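Local coordinates for ribonucleotide monophosphatase NagD (Escherichia coli, PDB 2C4N), which removes phosphate, with magnesium as cofactor, from nucleotides such as UMP and probably from a broad range of other phosphorylated substrates, at residues K85-V90 with A102-T107. Sequence-based numbering, arbitrary orientation.
Sequences KKAYVV and AGFTIT
Strand 86-90 and the start of strand 105-116 run side by side in a beta-alpha-beta unit, and a parallel ladder links Lys85 to Thr105 and Ala87 to both Thr105 and Thr107. Thr105 N donates to Lys85 O (2.8 Å), Ala87 N to Thr105 O and Thr107 N to Ala87 O. On strand 86-90, Lys86, Tyr88 and Val90 make backbone bonds to the later part of 105-116, at Asp112, Phe113 and Ile115, within a parallel sheet that continues through 139-142 and 172-173.

Helix 94-101 makes the connection, and Gly103, with positive phi, is the C' residue of the Schellman motif that ends it. Lys85 comes back to this helix end: NZ donates to Ala102 O at 2.6 Å, nearly in line with the C=O bond. Bends at chi2 (-59°) and chi4 (104°) carry the amine there, while Lys85 CD lies over one face of the Phe104 ring as a CH-pi contact, 3.8 Å from the centroid and shifted toward the rim. Ala87 CB meets the same ring obliquely, 3.8 Å from Phe104 CD2.

Farther along, Val89 CG2 touches Ile106 CD1 at 4.1 Å, and both side chains also pack on Ile96 of the connecting helix. Thr107 O sits at the edge of the Tyr88 ring, close to its plane and 3.5 Å from Tyr88 CB, whereas Thr107 OG1 is bonded to Val109 N.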
loop_
_atom_site.group_PDB
_atom_site.type_symbol
_atom_site.label_atom_id
_atom_site.label_comp_id
_atom_site.label_asym_id
_atom_site.label_seq_id
_atom_site.Cartn_x
_atom_site.Cartn_y
_atom_site.Cartn_z
ATOM N N LYS A 85 -2.299 -8.367 -31.820
ATOM C CA LYS A 85 -1.719 -9.692 -31.669
ATOM C C LYS A 85 -0.206 -9.661 -31.545
ATOM O O LYS A 85 0.478 -10.587 -31.966
ATOM C CB LYS A 85 -2.132 -10.582 -32.845
ATOM C CG LYS A 85 -3.593 -11.008 -32.811
ATOM C CD LYS A 85 -3.891 -11.772 -31.529
ATOM C CE LYS A 85 -5.357 -12.165 -31.415
ATOM N NZ LYS A 85 -5.599 -13.609 -31.694
ATOM N N LYS A 86 0.309 -8.575 -30.981
ATOM C CA LYS A 86 1.742 -8.419 -30.767
ATOM C C LYS A 86 1.974 -8.264 -29.275
ATOM O O LYS A 86 1.351 -7.420 -28.633
ATOM C CB LYS A 86 2.277 -7.191 -31.504
ATOM C CG LYS A 86 2.470 -7.393 -32.994
ATOM C CD LYS A 86 3.237 -6.231 -33.605
ATOM C CE LYS A 86 3.637 -6.522 -35.047
ATOM N NZ LYS A 86 2.455 -6.719 -35.932
ATOM N N ALA A 87 2.868 -9.073 -28.721
ATOM C CA ALA A 87 3.125 -8.997 -27.296
ATOM C C ALA A 87 4.572 -9.233 -26.905
ATOM O O ALA A 87 5.282 -10.019 -27.532
ATOM C CB ALA A 87 2.240 -10.004 -26.563
ATOM N N TYR A 88 5.009 -8.522 -25.874
ATOM C CA TYR A 88 6.342 -8.726 -25.343
ATOM C C TYR A 88 6.033 -9.640 -24.164
ATOM O O TYR A 88 5.258 -9.275 -23.272
ATOM C CB TYR A 88 6.972 -7.420 -24.858
ATOM C CG TYR A 88 8.277 -7.662 -24.142
ATOM C CD1 TYR A 88 8.382 -7.483 -22.763
ATOM C CD2 TYR A 88 9.390 -8.142 -24.831
ATOM C CE1 TYR A 88 9.561 -7.782 -22.086
ATOM C CE2 TYR A 88 10.575 -8.447 -24.164
ATOM C CZ TYR A 88 10.653 -8.266 -22.791
ATOM O OH TYR A 88 11.815 -8.587 -22.126
ATOM N N VAL A 89 6.616 -10.831 -24.165
ATOM C CA VAL A 89 6.339 -11.789 -23.113
ATOM C C VAL A 89 7.497 -12.064 -22.175
ATOM O O VAL A 89 8.632 -12.280 -22.600
ATOM C CB VAL A 89 5.862 -13.139 -23.711
ATOM C CG1 VAL A 89 5.538 -14.128 -22.601
ATOM C CG2 VAL A 89 4.639 -12.909 -24.593
ATOM N N VAL A 90 7.192 -12.027 -20.884
ATOM C CA VAL A 90 8.163 -12.327 -19.845
ATOM C C VAL A 90 7.666 -13.669 -19.326
ATOM O O VAL A 90 6.828 -13.735 -18.434
ATOM C CB VAL A 90 8.128 -11.285 -18.704
ATOM C CG1 VAL A 90 9.076 -11.703 -17.585
ATOM C CG2 VAL A 90 8.525 -9.911 -19.240
ATOM N N ALA A 102 -2.680 -18.870 -30.269
ATOM C CA ALA A 102 -3.740 -17.867 -30.223
ATOM C C ALA A 102 -3.508 -16.813 -31.311
ATOM O O ALA A 102 -4.202 -15.797 -31.359
ATOM C CB ALA A 102 -3.781 -17.198 -28.855
ATOM N N GLY A 103 -2.517 -17.056 -32.167
ATOM C CA GLY A 103 -2.222 -16.145 -33.259
ATOM C C GLY A 103 -1.319 -14.966 -32.952
ATOM O O GLY A 103 -1.265 -14.009 -33.722
ATOM N N PHE A 104 -0.595 -15.028 -31.840
ATOM C CA PHE A 104 0.291 -13.934 -31.471
ATOM C C PHE A 104 1.678 -13.942 -32.077
ATOM O O PHE A 104 2.223 -14.984 -32.438
ATOM C CB PHE A 104 0.468 -13.871 -29.951
ATOM C CG PHE A 104 -0.569 -13.051 -29.255
ATOM C CD1 PHE A 104 -1.843 -13.558 -29.022
ATOM C CD2 PHE A 104 -0.280 -11.745 -28.862
ATOM C CE1 PHE A 104 -2.818 -12.776 -28.397
ATOM C CE2 PHE A 104 -1.247 -10.953 -28.237
ATOM C CZ PHE A 104 -2.519 -11.467 -28.008
ATOM N N THR A 105 2.235 -12.742 -32.171
ATOM C CA THR A 105 3.594 -12.534 -32.630
ATOM C C THR A 105 4.251 -12.049 -31.342
ATOM O O THR A 105 3.730 -11.151 -30.679
ATOM C CB THR A 105 3.682 -11.423 -33.704
ATOM O OG1 THR A 105 3.193 -11.919 -34.957
ATOM C CG2 THR A 105 5.130 -10.955 -33.873
ATOM N N ILE A 106 5.362 -12.664 -30.965
ATOM C CA ILE A 106 6.045 -12.264 -29.746
ATOM C C ILE A 106 7.208 -11.392 -30.182
ATOM O O ILE A 106 8.087 -11.840 -30.915
ATOM C CB ILE A 106 6.505 -13.507 -28.955
ATOM C CG1 ILE A 106 5.267 -14.312 -28.541
ATOM C CG2 ILE A 106 7.316 -13.098 -27.730
ATOM C CD1 ILE A 106 5.548 -15.505 -27.654
ATOM N N THR A 107 7.202 -10.139 -29.738
ATOM C CA THR A 107 8.219 -9.184 -30.158
ATOM C C THR A 107 8.496 -8.090 -29.140
ATOM O O THR A 107 7.664 -7.804 -28.275
ATOM C CB THR A 107 7.767 -8.489 -31.460
ATOM O OG1 THR A 107 8.695 -7.459 -31.821
ATOM C CG2 THR A 107 6.387 -7.862 -31.265
#